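PDB 3N29: carboxynorspermidine decarboxylase from Campylobacter jejuni subsp. jejuni 81116, which probably catalyses the pyridoxal-phosphate-dependent decarboxylation of carboxynorspermidine to norspermidine, the product bound in this crystal. Local coordinates for residues I42-D52 and R390-H399; N57-S68 and I241-I252. All coordinates share one frame; numbering follows the deposited sequence.

Contact 1: residues I42-D52 and R390-H399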
loop_
_atom_site.group_PDB
_atom_site.type_symbol
_atom_site.label_atom_id
_atom_site.label_comp_id
_atom_site.label_asym_id
_atom_site.label_seq_id
_atom_site.Cartn_x
_atom_site.Cartn_y
_atom_site.Cartn_z
ATOM N N ILE A 42 -1.723 9.694 -24.540
ATOM C CA ILE A 42 -1.026 8.863 -23.557
ATOM C C ILE A 42 -1.717 7.547 -23.200
ATOM O O ILE A 42 -2.884 7.430 -23.291
ATOM C CB ILE A 42 -0.657 9.656 -22.301
ATOM C CG1 ILE A 42 -1.875 10.076 -21.513
ATOM C CG2 ILE A 42 0.151 10.933 -22.682
ATOM C CD1 ILE A 42 -1.557 10.315 -20.087
ATOM N N GLN A 43 -0.927 6.536 -22.897
ATOM C CA GLN A 43 -1.424 5.329 -22.284
ATOM C C GLN A 43 -1.806 5.831 -20.863
ATOM O O GLN A 43 -1.012 6.552 -20.214
ATOM C CB GLN A 43 -0.281 4.303 -22.179
ATOM C CG GLN A 43 -0.565 2.733 -22.257
ATOM C CD GLN A 43 -1.090 2.053 -20.960
ATOM O OE1 GLN A 43 -0.462 2.100 -19.863
ATOM N NE2 GLN A 43 -2.235 1.341 -21.110
ATOM N N THR A 44 -2.972 5.422 -20.375
ATOM C CA THR A 44 -3.359 5.736 -18.983
ATOM C C THR A 44 -3.387 4.432 -18.259
ATOM O O THR A 44 -3.545 3.402 -18.877
ATOM C CB THR A 44 -4.755 6.425 -18.886
ATOM O OG1 THR A 44 -5.704 5.633 -19.624
ATOM C CG2 THR A 44 -4.669 7.859 -19.446
ATOM N N PRO A 45 -3.172 4.450 -16.956
ATOM C CA PRO A 45 -2.958 5.662 -16.195
ATOM C C PRO A 45 -1.524 6.113 -16.157
ATOM O O PRO A 45 -0.585 5.324 -16.529
ATOM C CB PRO A 45 -3.416 5.266 -14.779
ATOM C CG PRO A 45 -3.081 3.781 -14.727
ATOM C CD PRO A 45 -3.315 3.270 -16.107
ATOM N N ALA A 46 -1.316 7.363 -15.733
ATOM C CA ALA A 46 0.053 7.876 -15.685
ATOM C C ALA A 46 0.160 8.948 -14.595
ATOM O O ALA A 46 -0.681 9.813 -14.502
ATOM C CB ALA A 46 0.505 8.487 -17.135
ATOM N N TYR A 47 1.233 8.972 -13.823
ATOM C CA TYR A 47 1.509 10.116 -12.987
ATOM C C TYR A 47 2.365 11.082 -13.853
ATOM O O TYR A 47 3.383 10.630 -14.402
ATOM C CB TYR A 47 2.352 9.762 -11.765
ATOM C CG TYR A 47 1.778 8.731 -10.773
ATOM C CD1 TYR A 47 0.970 9.124 -9.751
ATOM C CD2 TYR A 47 2.044 7.369 -10.913
ATOM C CE1 TYR A 47 0.460 8.208 -8.858
ATOM C CE2 TYR A 47 1.548 6.455 -10.006
ATOM C CZ TYR A 47 0.706 6.870 -9.007
ATOM O OH TYR A 47 0.244 5.942 -8.041
ATOM N N ILE A 48 1.993 12.344 -13.928
ATOM C CA ILE A 48 2.693 13.304 -14.762
ATOM C C ILE A 48 3.213 14.477 -13.942
ATOM O O ILE A 48 2.462 15.272 -13.370
ATOM C CB ILE A 48 1.816 13.752 -15.935
ATOM C CG1 ILE A 48 1.263 12.554 -16.692
ATOM C CG2 ILE A 48 2.677 14.673 -16.890
ATOM C CD1 ILE A 48 0.372 12.960 -17.891
ATOM N N LEU A 49 4.495 14.486 -13.739
ATOM C CA LEU A 49 5.149 15.604 -13.017
ATOM C C LEU A 49 5.430 16.735 -13.974
ATOM O O LEU A 49 5.867 16.478 -15.105
ATOM C CB LEU A 49 6.417 15.121 -12.396
ATOM C CG LEU A 49 7.383 16.151 -11.769
ATOM C CD1 LEU A 49 6.856 16.591 -10.502
ATOM C CD2 LEU A 49 8.655 15.459 -11.436
ATOM N N GLU A 50 5.203 17.965 -13.521
ATOM C CA GLU A 50 5.356 19.139 -14.364
ATOM C C GLU A 50 6.620 19.855 -13.935
ATOM O O GLU A 50 6.719 20.302 -12.815
ATOM C CB GLU A 50 4.125 20.008 -14.318
ATOM C CG GLU A 50 2.881 19.298 -14.845
ATOM C CD GLU A 50 1.596 20.066 -14.579
ATOM O OE1 GLU A 50 1.509 21.264 -14.962
ATOM O OE2 GLU A 50 0.672 19.489 -13.980
ATOM N N GLU A 51 7.609 19.866 -14.826
ATOM C CA GLU A 51 8.897 20.476 -14.520
ATOM C C GLU A 51 8.763 21.905 -14.031
ATOM O O GLU A 51 9.402 22.287 -13.045
ATOM C CB GLU A 51 9.879 20.335 -15.703
ATOM C CG GLU A 51 11.182 21.033 -15.465
ATOM C CD GLU A 51 12.195 20.809 -16.597
ATOM O OE1 GLU A 51 11.893 20.098 -17.579
ATOM O OE2 GLU A 51 13.291 21.372 -16.463
ATOM N N ASP A 52 7.967 22.716 -14.727
ATOM C CA ASP A 52 7.797 24.108 -14.374
ATOM C C ASP A 52 7.323 24.296 -12.914
ATOM O O ASP A 52 7.759 25.217 -12.229
ATOM C CB ASP A 52 6.830 24.863 -15.318
ATOM C CG ASP A 52 7.434 25.132 -16.745
ATOM O OD1 ASP A 52 8.681 25.199 -16.890
ATOM O OD2 ASP A 52 6.636 25.204 -17.719
ATOM N N ARG A 390 -2.436 -2.805 -13.523
ATOM C CA ARG A 390 -1.366 -2.161 -14.226
ATOM C C ARG A 390 -0.993 -0.858 -13.550
ATOM O O ARG A 390 -1.814 -0.008 -13.340
ATOM C CB ARG A 390 -1.783 -1.892 -15.692
ATOM C CG ARG A 390 -0.662 -1.348 -16.606
ATOM C CD ARG A 390 -1.063 -1.399 -18.175
ATOM N NE ARG A 390 -2.285 -2.185 -18.517
ATOM C CZ ARG A 390 -2.850 -2.223 -19.752
ATOM N NH1 ARG A 390 -2.275 -1.575 -20.750
ATOM N NH2 ARG A 390 -3.975 -2.916 -20.009
ATOM N N LEU A 391 0.260 -0.723 -13.226
ATOM C CA LEU A 391 0.778 0.492 -12.574
ATOM C C LEU A 391 0.676 1.711 -13.489
ATOM O O LEU A 391 0.871 1.594 -14.718
ATOM C CB LEU A 391 2.276 0.277 -12.293
ATOM C CG LEU A 391 2.576 -0.612 -11.122
ATOM C CD1 LEU A 391 4.040 -1.169 -11.174
ATOM C CD2 LEU A 391 2.346 0.166 -9.812
ATOM N N PRO A 392 0.475 2.893 -12.905
ATOM C CA PRO A 392 0.571 4.114 -13.747
ATOM C C PRO A 392 2.014 4.317 -14.114
ATOM O O PRO A 392 2.863 4.154 -13.244
ATOM C CB PRO A 392 0.062 5.235 -12.816
ATOM C CG PRO A 392 -0.773 4.437 -11.750
ATOM C CD PRO A 392 0.094 3.230 -11.530
ATOM N N ASN A 393 2.265 4.709 -15.377
ATOM C CA ASN A 393 3.578 5.084 -15.809
ATOM C C ASN A 393 3.966 6.419 -15.180
ATOM O O ASN A 393 3.120 7.175 -14.709
ATOM C CB ASN A 393 3.656 5.171 -17.342
ATOM C CG ASN A 393 3.393 3.811 -18.045
ATOM O OD1 ASN A 393 3.826 2.763 -17.576
ATOM N ND2 ASN A 393 2.653 3.855 -19.161
ATOM N N LEU A 394 5.257 6.623 -15.111
ATOM C CA LEU A 394 5.831 7.886 -14.643
ATOM C C LEU A 394 6.271 8.718 -15.838
ATOM O O LEU A 394 7.063 8.268 -16.650
ATOM C CB LEU A 394 6.984 7.596 -13.718
ATOM C CG LEU A 394 6.797 6.647 -12.535
ATOM C CD1 LEU A 394 8.115 6.690 -11.645
ATOM C CD2 LEU A 394 5.514 6.897 -11.764
ATOM N N MET A 395 5.771 9.939 -15.934
ATOM C CA MET A 395 6.079 10.826 -17.033
ATOM C C MET A 395 6.405 12.218 -16.510
ATOM O O MET A 395 5.989 12.605 -15.398
ATOM C CB MET A 395 4.868 10.911 -18.000
ATOM C CG MET A 395 4.318 9.526 -18.517
ATOM S SD MET A 395 3.002 9.766 -19.813
ATOM C CE MET A 395 4.088 9.720 -21.213
ATOM N N LEU A 396 7.128 12.942 -17.328
ATOM C CA LEU A 396 7.623 14.276 -17.075
ATOM C C LEU A 396 7.173 15.186 -18.181
ATOM O O LEU A 396 7.546 14.998 -19.323
ATOM C CB LEU A 396 9.157 14.263 -16.952
ATOM C CG LEU A 396 9.726 15.676 -16.709
ATOM C CD1 LEU A 396 9.361 16.132 -15.337
ATOM C CD2 LEU A 396 11.225 15.781 -16.970
ATOM N N LEU A 397 6.393 16.221 -17.865
ATOM C CA LEU A 397 6.113 17.284 -18.799
ATOM C C LEU A 397 7.179 18.330 -18.585
ATOM O O LEU A 397 7.203 19.016 -17.573
ATOM C CB LEU A 397 4.724 17.901 -18.552
ATOM C CG LEU A 397 4.297 19.049 -19.463
ATOM C CD1 LEU A 397 4.164 18.523 -20.902
ATOM C CD2 LEU A 397 2.938 19.721 -19.002
ATOM N N ASP A 398 8.059 18.457 -19.539
ATOM C CA ASP A 398 9.265 19.232 -19.353
ATOM C C ASP A 398 9.097 20.701 -19.594
ATOM O O ASP A 398 8.003 21.164 -19.864
ATOM C CB ASP A 398 10.449 18.622 -20.125
ATOM C CG ASP A 398 10.376 18.825 -21.606
ATOM O OD1 ASP A 398 9.662 19.754 -22.063
ATOM O OD2 ASP A 398 11.144 18.096 -22.318
ATOM N N HIS A 399 10.171 21.462 -19.448
ATOM C CA HIS A 399 10.069 22.928 -19.526
ATOM C C HIS A 399 9.718 23.467 -20.890
ATOM O O HIS A 399 9.345 24.652 -21.004
ATOM C CB HIS A 399 11.338 23.581 -19.006
ATOM C CG HIS A 399 12.544 23.271 -19.821
ATOM N ND1 HIS A 399 13.291 22.117 -19.656
ATOM C CD2 HIS A 399 13.122 23.959 -20.834
ATOM C CE1 HIS A 399 14.295 22.129 -20.524
ATOM N NE2 HIS A 399 14.216 23.234 -21.241
HETATM O O HOH W 1 1.766 6.485 -20.142
HETATM O O HOH W 2 6.512 21.807 -17.087
#
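Tyr47 and Pro392 meet because the tyrosine's CG stands anti to its carbonyl carbon (chi1 -60°), which swings the ring back over the neighbouring strand until CE2 lies 3.4 Å from Pro392 CB. The same side of the ring, at Tyr47 CD2, also reaches Leu394 CD2, 3.6 Å away, and the phenol is held at its far end by His305 O and Asn383. Tyr47 and Leu394 sit on two parallel strands, 46-50 and 393-397, with Pro392 just ahead of the second; the strands are neighbours in the mixed sheet of the beta domain that accompanies the barrel in this decarboxylase fold. Six backbone hydrogen bonds zip them together, beginning with Asn393 N to the carbonyl of Pro45, whose own peptide bond to Thr44 is cis, and including Tyr47 N to Asn393 O at 2.8 Å. On one face Tyr47, Leu49, Leu394 and Leu396 form an apolar layer; on the other, small Ala46 lets Met395 SD come within 3.9 Å of its CB, while Ile48 rests beside Met395 and Leu397. At the dimer-facing end the Gln43 amide and Arg390 guanidinium have nearly parallel planes, 2° apart; Gln43 NE2 and Arg390 NH1, both donors, share Asp124 OD2 of the second subunit, the glutamine weakly, and Arg390 also pairs with its Glu125. At the other end the long, extended Glu51 reaches back to the second segment while its OE2 pairs with Arg55. Glu51 OE1 takes two donors from one residue, His399 N at 2.9 Å from above the carboxylate plane and, weakly, His399 ND1 at 3.2 Å.

Contact 2: residues N57-S68 and I241-I252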
loop_
_atom_site.group_PDB
_atom_site.type_symbol
_atom_site.label_atom_id
_atom_site.label_comp_id
_atom_site.label_asym_id
_atom_site.label_seq_id
_atom_site.Cartn_x
_atom_site.Cartn_y
_atom_site.Cartn_z
ATOM N N ASN A 57 8.648 25.398 -6.960
ATOM C CA ASN A 57 8.878 24.976 -5.576
ATOM C C ASN A 57 10.349 24.983 -5.136
ATOM O O ASN A 57 10.674 25.443 -4.062
ATOM C CB ASN A 57 8.331 23.521 -5.324
ATOM C CG ASN A 57 6.810 23.422 -5.413
ATOM O OD1 ASN A 57 6.129 24.384 -5.616
ATOM N ND2 ASN A 57 6.289 22.206 -5.255
ATOM N N CYS A 58 11.224 24.459 -5.956
ATOM C CA CYS A 58 12.603 24.409 -5.654
ATOM C C CYS A 58 13.268 25.787 -5.609
ATOM O O CYS A 58 14.130 25.996 -4.732
ATOM C CB CYS A 58 13.332 23.514 -6.605
ATOM S SG CYS A 58 12.885 21.694 -6.340
ATOM N N GLU A 59 12.863 26.676 -6.488
ATOM C CA GLU A 59 13.345 28.082 -6.461
ATOM C C GLU A 59 13.107 28.666 -5.083
ATOM O O GLU A 59 14.007 29.249 -4.468
ATOM C CB GLU A 59 12.605 28.964 -7.470
ATOM C CG GLU A 59 13.078 28.817 -8.873
ATOM C CD GLU A 59 12.176 29.541 -9.937
ATOM O OE1 GLU A 59 11.291 30.346 -9.589
ATOM O OE2 GLU A 59 12.376 29.296 -11.144
ATOM N N LEU A 60 11.867 28.475 -4.593
ATOM C CA LEU A 60 11.437 28.971 -3.312
ATOM C C LEU A 60 12.219 28.375 -2.155
ATOM O O LEU A 60 12.644 29.116 -1.260
ATOM C CB LEU A 60 9.892 28.832 -3.140
ATOM C CG LEU A 60 9.258 29.353 -1.855
ATOM C CD1 LEU A 60 9.526 30.937 -1.683
ATOM C CD2 LEU A 60 7.733 29.063 -1.812
ATOM N N LEU A 61 12.422 27.057 -2.156
ATOM C CA LEU A 61 13.218 26.373 -1.131
ATOM C C LEU A 61 14.688 26.813 -1.204
ATOM O O LEU A 61 15.350 26.971 -0.176
ATOM C CB LEU A 61 13.142 24.832 -1.300
ATOM C CG LEU A 61 11.685 24.278 -1.160
ATOM C CD1 LEU A 61 11.640 22.842 -1.617
ATOM C CD2 LEU A 61 11.278 24.401 0.268
ATOM N N ALA A 62 15.211 26.947 -2.403
ATOM C CA ALA A 62 16.571 27.557 -2.585
ATOM C C ALA A 62 16.646 29.001 -2.038
ATOM O O ALA A 62 17.643 29.344 -1.444
ATOM C CB ALA A 62 17.018 27.500 -4.059
ATOM N N SER A 63 15.595 29.800 -2.193
ATOM C CA SER A 63 15.494 31.151 -1.613
ATOM C C SER A 63 15.595 31.158 -0.072
ATOM O O SER A 63 16.242 32.030 0.563
ATOM C CB SER A 63 14.194 31.815 -2.026
ATOM O OG SER A 63 14.299 33.218 -1.872
ATOM N N VAL A 64 14.933 30.196 0.570
ATOM C CA VAL A 64 15.040 30.039 2.022
ATOM C C VAL A 64 16.456 29.751 2.410
ATOM O O VAL A 64 16.925 30.299 3.377
ATOM C CB VAL A 64 14.108 28.877 2.492
ATOM C CG1 VAL A 64 14.349 28.473 3.950
ATOM C CG2 VAL A 64 12.742 29.349 2.279
ATOM N N GLY A 65 17.121 28.836 1.711
ATOM C CA GLY A 65 18.501 28.518 2.010
ATOM C C GLY A 65 19.416 29.760 1.828
ATOM O O GLY A 65 20.264 30.072 2.682
ATOM N N GLU A 66 19.227 30.418 0.700
ATOM C CA GLU A 66 19.945 31.670 0.322
ATOM C C GLU A 66 19.822 32.733 1.413
ATOM O O GLU A 66 20.837 33.240 1.888
ATOM C CB GLU A 66 19.419 32.165 -1.026
ATOM C CG GLU A 66 20.096 33.404 -1.569
ATOM C CD GLU A 66 19.183 34.220 -2.504
ATOM O OE1 GLU A 66 18.255 33.626 -3.145
ATOM O OE2 GLU A 66 19.426 35.452 -2.601
ATOM N N LYS A 67 18.609 33.023 1.861
ATOM C CA LYS A 67 18.382 34.079 2.833
ATOM C C LYS A 67 18.675 33.703 4.317
ATOM O O LYS A 67 19.104 34.548 5.087
ATOM C CB LYS A 67 17.003 34.648 2.629
ATOM C CG LYS A 67 16.806 35.162 1.218
ATOM C CD LYS A 67 15.419 35.663 1.022
ATOM C CE LYS A 67 15.170 35.836 -0.449
ATOM N NZ LYS A 67 14.370 37.026 -0.789
ATOM N N SER A 68 18.513 32.426 4.706
ATOM C CA SER A 68 18.636 32.004 6.122
ATOM C C SER A 68 20.011 31.390 6.447
ATOM O O SER A 68 20.357 31.226 7.604
ATOM C CB SER A 68 17.534 30.931 6.430
ATOM O OG SER A 68 17.897 29.736 5.754
ATOM N N ILE A 241 6.281 24.659 3.131
ATOM C CA ILE A 241 6.895 25.888 2.655
ATOM C C ILE A 241 6.329 26.379 1.339
ATOM O O ILE A 241 6.271 27.608 1.071
ATOM C CB ILE A 241 8.427 25.682 2.536
ATOM C CG1 ILE A 241 9.037 25.471 3.925
ATOM C CG2 ILE A 241 9.123 26.948 1.883
ATOM C CD1 ILE A 241 10.465 24.952 3.928
ATOM N N THR A 242 5.926 25.448 0.495
ATOM C CA THR A 242 5.503 25.794 -0.839
ATOM C C THR A 242 3.963 25.871 -0.969
ATOM O O THR A 242 3.446 26.151 -2.041
ATOM C CB THR A 242 6.026 24.785 -1.861
ATOM O OG1 THR A 242 5.578 23.467 -1.498
ATOM C CG2 THR A 242 7.531 24.838 -1.913
ATOM N N LYS A 243 3.252 25.711 0.121
ATOM C CA LYS A 243 1.810 25.913 0.105
ATOM C C LYS A 243 1.513 27.401 0.154
ATOM O O LYS A 243 2.198 28.195 0.843
ATOM C CB LYS A 243 1.137 25.239 1.284
ATOM C CG LYS A 243 -0.409 25.395 1.316
ATOM C CD LYS A 243 -1.077 24.291 2.099
ATOM C CE LYS A 243 -2.532 24.659 2.578
ATOM N NZ LYS A 243 -3.332 25.247 1.462
ATOM N N LYS A 244 0.502 27.786 -0.591
ATOM C CA LYS A 244 0.144 29.194 -0.679
ATOM C C LYS A 244 -0.220 29.667 0.724
ATOM O O LYS A 244 -0.908 28.977 1.470
ATOM C CB LYS A 244 -0.996 29.406 -1.719
ATOM C CG LYS A 244 -2.306 28.672 -1.424
ATOM C CD LYS A 244 -3.467 29.022 -2.463
ATOM C CE LYS A 244 -4.732 28.071 -2.331
ATOM N NZ LYS A 244 -4.399 26.609 -2.478
ATOM N N GLY A 245 0.286 30.827 1.104
ATOM C CA GLY A 245 0.022 31.341 2.444
ATOM C C GLY A 245 1.118 31.064 3.479
ATOM O O GLY A 245 1.162 31.709 4.534
ATOM N N TYR A 246 2.037 30.146 3.212
ATOM C CA TYR A 246 3.086 29.883 4.200
ATOM C C TYR A 246 3.906 31.159 4.459
ATOM O O TYR A 246 4.202 31.956 3.505
ATOM C CB TYR A 246 3.995 28.747 3.729
ATOM C CG TYR A 246 5.000 28.270 4.765
ATOM C CD1 TYR A 246 4.745 27.155 5.586
ATOM C CD2 TYR A 246 6.217 28.930 4.903
ATOM C CE1 TYR A 246 5.697 26.734 6.544
ATOM C CE2 TYR A 246 7.172 28.508 5.807
ATOM C CZ TYR A 246 6.888 27.433 6.671
ATOM O OH TYR A 246 7.838 27.023 7.563
ATOM N N ASP A 247 4.308 31.337 5.708
ATOM C CA ASP A 247 5.065 32.546 6.136
ATOM C C ASP A 247 6.557 32.249 5.980
ATOM O O ASP A 247 7.247 31.881 6.953
ATOM C CB ASP A 247 4.748 32.849 7.601
ATOM C CG ASP A 247 5.291 34.172 8.051
ATOM O OD1 ASP A 247 6.073 34.772 7.295
ATOM O OD2 ASP A 247 4.909 34.608 9.163
ATOM N N VAL A 248 7.019 32.381 4.739
ATOM C CA VAL A 248 8.376 32.086 4.348
ATOM C C VAL A 248 9.346 32.995 5.111
ATOM O O VAL A 248 10.404 32.548 5.598
ATOM C CB VAL A 248 8.559 32.311 2.834
ATOM C CG1 VAL A 248 10.025 32.121 2.416
ATOM C CG2 VAL A 248 7.692 31.298 2.051
ATOM N N GLU A 249 8.978 34.265 5.177
ATOM C CA GLU A 249 9.785 35.272 5.849
ATOM C C GLU A 249 10.057 34.857 7.288
ATOM O O GLU A 249 11.202 35.012 7.778
ATOM C CB GLU A 249 9.076 36.641 5.869
ATOM C CG GLU A 249 9.148 37.460 4.594
ATOM C CD GLU A 249 8.329 38.780 4.714
ATOM O OE1 GLU A 249 7.226 38.754 5.326
ATOM O OE2 GLU A 249 8.762 39.850 4.187
ATOM N N LYS A 250 9.040 34.384 7.989
ATOM C CA LYS A 250 9.254 33.953 9.360
ATOM C C LYS A 250 10.152 32.719 9.481
ATOM O O LYS A 250 10.959 32.637 10.408
ATOM C CB LYS A 250 7.917 33.667 10.011
ATOM C CG LYS A 250 8.011 33.117 11.387
ATOM C CD LYS A 250 6.802 33.529 12.117
ATOM C CE LYS A 250 6.853 33.127 13.526
ATOM N NZ LYS A 250 5.882 33.903 14.216
ATOM N N LEU A 251 9.996 31.735 8.574
ATOM C CA LEU A 251 10.875 30.580 8.567
ATOM C C LEU A 251 12.302 31.028 8.475
ATOM O O LEU A 251 13.139 30.515 9.209
ATOM C CB LEU A 251 10.587 29.652 7.387
ATOM C CG LEU A 251 11.510 28.439 7.174
ATOM C CD1 LEU A 251 11.467 27.486 8.393
ATOM C CD2 LEU A 251 11.061 27.637 5.874
ATOM N N ILE A 252 12.587 31.965 7.560
ATOM C CA ILE A 252 13.962 32.438 7.336
ATOM C C ILE A 252 14.591 33.040 8.626
ATOM O O ILE A 252 15.652 32.627 9.066
ATOM C CB ILE A 252 14.029 33.465 6.189
ATOM C CG1 ILE A 252 13.702 32.767 4.861
ATOM C CG2 ILE A 252 15.445 34.248 6.221
ATOM C CD1 ILE A 252 13.163 33.780 3.637
#
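Residues 57-68 of helix 51-68 and the first turn of helix 248-262, residues 248-252, run in broadly the same direction, their axes 41° apart and 9.7 Å apart at closest approach; residues 241-242 of the preceding loop meet the longer segment around Asn57 to Leu61. Helix 51-68 precedes the first strand of the beta/alpha barrel and helix 248-262 lies between its last two, so this is packing in the helical layer round the barrel strands, completed by loop residues Ile241 and Thr242 and made almost wholly by aliphatic groups. Thr242 turns its CG2 toward Asn57 CB, 3.7 Å away, leaving OG1 to bond Ala273 O; Asn57 ND2 likewise serves Trp276 O and Val274 O, so their contact rests mainly on the threonine methyl against Asn57 CB and CG. One turn further on, Leu61 points CD2 at Ile241 CG2, 3.7 Å off, and Leu60 lays CD2 3.5 Å from Ile241 O. Branched Val64 suits the middle because its two methyls part: CG1, anti to the backbone N (chi1 169°), meets Leu251 CD2, while CG2 meets Val248 CG1, both at 3.9 Å. Ile252 lays CG2 on the Lys67 backbone and CD1 along its CB and CD. Within the second segment a type II turn from Lys243 to Tyr246 uses Gly245 at a positive phi, and Asp247 caps helix 248-262 by accepting from Lys250 N. Small Ser68 lets Ile252 approach CB; its OG, also bonded to Ala70 N, donates to Val64 O at 2.6 Å, on the opposite face of that carbonyl from Ser68 N.

How the contacts relate
Helix 51-68 joins the two contacts: its first residues, Glu51 and Asp52, belong to contact 1, and its last twelve form one side of contact 2. The chain thus passes from the beta domain directly into the barrel's outer helices, with the contact centres about 27 Å apart and their nearest atoms about 5 Å apart without touching. Neither segment pair includes a residue of the ligand pocket. In contact 2 the side chain of Ile241 comes about 8 Å from pyridoxal phosphate, three residues after Gly238 of the cofactor pocket; in contact 1 the side chain of Tyr47 is about 12 Å from a bound N-(3-aminopropyl)propane-1,3-diamine (NSD), which is norspermidine. Contact 1 alone also reaches the second subunit.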